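Local atomic coordinates of ribonucleoside-diphosphate reductase (PDB entry 5IM3), a protein that probably catalyses the reduction of ribonucleoside diphosphates to the deoxyribonucleotides needed for DNA synthesis, and binds dATP as an allosteric effector. Residues T502-P510 / G534-V542. Residues are numbered along the deposited sequence; the frame is centred on the assembly and turned at random.
Sequences TLFSPSDVP and GKLKLHKVV
A two-stranded antiparallel ribbon, strands 500-504 and 539-543 joined through helix 517-532, is bound together where Leu503 faces Lys540. Leu503 N donates to Lys540 O at 2.6 Å, almost straight and in the carbonyl plane; the return bond, Lys540 N to Leu503 O, is 3.1 Å and more bent. Lys540 O also takes a CA-H...O contact from Thr502. The Leu503 and Lys540 side chains leave the ribbon side by side, CB to CB 4.1 Å, an apolar residue lying against the aliphatic root of a lysine whose chain then bends at chi3 (67°) and carries NZ off to a salt bridge with Glu462. On the other face, towards helix 517-532, the beta-branched Thr502 suits a strand and lays CG2 over the rim of the Phe504 ring while also touching His539 CB at 3.9 Å. His539 stays close to its own loop, ND1 donating to Lys537 O at 3.0 Å from above the carbonyl plane. The ribbon belongs to the barrel domain of the reductase, near the dATP-binding residue Arg410, which touches Ser505. From Phe504 and His539 to Asp508 and Leu536 the CA spacing widens, and Leu536, Leu538 and one water connect the two chains here. In Leu536 the CG anti to N (chi1 -179°) carries the branch toward 502-510: CD2 meets Phe504 CE1 at 3.8 Å, the side chains crossing at about a right angle, and CD1 packs on Asp508 CB. The water joins two backbone atoms, Ser505 N and Leu538 O (2.6 Å from the latter), to the carboxylate oxygen Asp508 OD2, a use for an acidic residue here. Ser505 OG, on a small side chain, hydrogen-bonds to Ser414 OG, Ala411 N and Ser507 OG, while Leu538 sets CD2 against Ser505 CB.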
# COMPACT_ATOMS: atom_id res chain seq x y z
N THR A 502 -1.14 -35.11 -0.53
CA THR A 502 -0.59 -35.52 -1.82
C THR A 502 -1.67 -35.45 -2.89
O THR A 502 -2.79 -35.94 -2.69
CB THR A 502 -0.01 -36.93 -1.74
OG1 THR A 502 1.00 -36.99 -0.73
CG2 THR A 502 0.60 -37.34 -3.08
N LEU A 503 -1.33 -34.85 -4.02
CA LEU A 503 -2.23 -34.77 -5.17
C LEU A 503 -1.93 -35.91 -6.14
O LEU A 503 -0.77 -36.22 -6.41
CB LEU A 503 -2.09 -33.42 -5.88
CG LEU A 503 -2.13 -32.18 -4.98
CD1 LEU A 503 -2.08 -30.91 -5.81
CD2 LEU A 503 -3.36 -32.20 -4.09
N PHE A 504 -2.99 -36.53 -6.65
CA PHE A 504 -2.89 -37.65 -7.58
C PHE A 504 -3.77 -37.38 -8.79
O PHE A 504 -4.73 -36.62 -8.74
CB PHE A 504 -3.34 -38.97 -6.95
CG PHE A 504 -2.57 -39.38 -5.73
CD1 PHE A 504 -1.32 -39.98 -5.85
CD2 PHE A 504 -3.10 -39.21 -4.47
CE1 PHE A 504 -0.62 -40.37 -4.73
CE2 PHE A 504 -2.40 -39.59 -3.34
CZ PHE A 504 -1.16 -40.18 -3.48
N SER A 505 -3.43 -38.02 -9.88
CA SER A 505 -4.41 -38.08 -10.96
C SER A 505 -5.34 -39.26 -10.75
O SER A 505 -4.89 -40.35 -10.40
CB SER A 505 -3.72 -38.21 -12.31
OG SER A 505 -4.69 -38.35 -13.34
N PRO A 506 -6.65 -39.10 -10.95
CA PRO A 506 -7.57 -40.21 -10.69
C PRO A 506 -7.27 -41.46 -11.51
O PRO A 506 -7.59 -42.56 -11.06
CB PRO A 506 -8.95 -39.63 -11.03
CG PRO A 506 -8.67 -38.47 -11.90
CD PRO A 506 -7.36 -37.91 -11.45
N SER A 507 -6.66 -41.32 -12.69
CA SER A 507 -6.35 -42.49 -13.50
C SER A 507 -5.33 -43.41 -12.84
O SER A 507 -5.30 -44.60 -13.14
CB SER A 507 -5.85 -42.06 -14.88
OG SER A 507 -4.77 -41.15 -14.77
N ASP A 508 -4.50 -42.88 -11.94
CA ASP A 508 -3.61 -43.71 -11.15
C ASP A 508 -4.26 -44.24 -9.88
O ASP A 508 -3.77 -45.21 -9.30
CB ASP A 508 -2.34 -42.94 -10.78
CG ASP A 508 -1.47 -42.63 -11.98
OD1 ASP A 508 -1.16 -43.57 -12.75
OD2 ASP A 508 -1.09 -41.45 -12.15
N VAL A 509 -5.35 -43.62 -9.43
CA VAL A 509 -6.02 -44.01 -8.19
C VAL A 509 -7.52 -44.06 -8.46
O VAL A 509 -8.29 -43.36 -7.79
CB VAL A 509 -5.67 -43.05 -7.05
CG1 VAL A 509 -4.19 -43.19 -6.67
CG2 VAL A 509 -5.98 -41.60 -7.43
N PRO A 510 -7.98 -44.89 -9.40
CA PRO A 510 -9.38 -44.79 -9.84
C PRO A 510 -10.40 -45.20 -8.79
O PRO A 510 -11.59 -44.94 -8.98
CB PRO A 510 -9.44 -45.74 -11.05
CG PRO A 510 -8.30 -46.69 -10.85
CD PRO A 510 -7.23 -45.91 -10.16
N GLY A 534 8.58 -43.74 -4.59
CA GLY A 534 8.84 -43.66 -6.01
C GLY A 534 8.07 -44.63 -6.88
O GLY A 534 8.38 -44.75 -8.06
N LYS A 535 7.08 -45.33 -6.33
CA LYS A 535 6.29 -46.29 -7.09
C LYS A 535 4.99 -45.70 -7.61
O LYS A 535 4.12 -46.45 -8.08
CB LYS A 535 6.01 -47.53 -6.23
CG LYS A 535 7.09 -48.61 -6.35
CD LYS A 535 7.04 -49.61 -5.21
CE LYS A 535 7.64 -49.03 -3.93
NZ LYS A 535 7.80 -50.06 -2.87
N LEU A 536 4.84 -44.38 -7.56
CA LEU A 536 3.70 -43.69 -8.16
C LEU A 536 4.19 -42.30 -8.58
O LEU A 536 4.09 -41.34 -7.82
CB LEU A 536 2.51 -43.62 -7.21
CG LEU A 536 1.23 -42.95 -7.73
CD1 LEU A 536 0.98 -43.26 -9.20
CD2 LEU A 536 0.04 -43.40 -6.89
N LYS A 537 4.71 -42.22 -9.81
CA LYS A 537 5.52 -41.08 -10.22
C LYS A 537 4.71 -39.78 -10.21
O LYS A 537 5.17 -38.75 -9.71
CB LYS A 537 6.11 -41.34 -11.61
CG LYS A 537 6.92 -40.18 -12.20
CD LYS A 537 8.22 -39.95 -11.46
CE LYS A 537 9.02 -38.82 -12.08
NZ LYS A 537 10.26 -38.51 -11.31
N LEU A 538 3.51 -39.81 -10.78
CA LEU A 538 2.74 -38.59 -11.00
C LEU A 538 2.04 -38.21 -9.71
O LEU A 538 0.98 -38.75 -9.38
CB LEU A 538 1.75 -38.77 -12.14
CG LEU A 538 0.91 -37.54 -12.50
CD1 LEU A 538 1.80 -36.38 -12.92
CD2 LEU A 538 -0.09 -37.88 -13.59
N HIS A 539 2.61 -37.26 -8.97
CA HIS A 539 2.02 -36.79 -7.73
C HIS A 539 2.66 -35.47 -7.33
O HIS A 539 3.71 -35.08 -7.85
CB HIS A 539 2.17 -37.82 -6.61
CG HIS A 539 3.57 -37.95 -6.09
ND1 HIS A 539 4.56 -38.63 -6.77
CD2 HIS A 539 4.14 -37.48 -4.95
CE1 HIS A 539 5.68 -38.57 -6.07
NE2 HIS A 539 5.46 -37.88 -4.97
N LYS A 540 2.01 -34.79 -6.39
CA LYS A 540 2.49 -33.52 -5.85
C LYS A 540 2.20 -33.50 -4.36
O LYS A 540 1.06 -33.74 -3.94
CB LYS A 540 1.81 -32.32 -6.51
CG LYS A 540 2.63 -31.64 -7.59
CD LYS A 540 2.09 -30.25 -7.90
CE LYS A 540 2.28 -29.30 -6.72
NZ LYS A 540 1.96 -27.89 -7.07
N VAL A 541 3.22 -33.20 -3.56
CA VAL A 541 3.07 -33.08 -2.12
C VAL A 541 3.03 -31.60 -1.76
O VAL A 541 3.94 -30.84 -2.12
CB VAL A 541 4.20 -33.80 -1.37
CG1 VAL A 541 3.98 -33.69 0.14
CG2 VAL A 541 4.29 -35.25 -1.80
N VAL A 542 1.98 -31.20 -1.05
CA VAL A 542 1.82 -29.84 -0.56
C VAL A 542 1.52 -29.91 0.93
O VAL A 542 1.25 -30.97 1.49
CB VAL A 542 0.71 -29.08 -1.31
CG1 VAL A 542 1.01 -29.03 -2.79
CG2 VAL A 542 -0.65 -29.74 -1.07
O HOH W 1 -1.26 -39.86 -10.08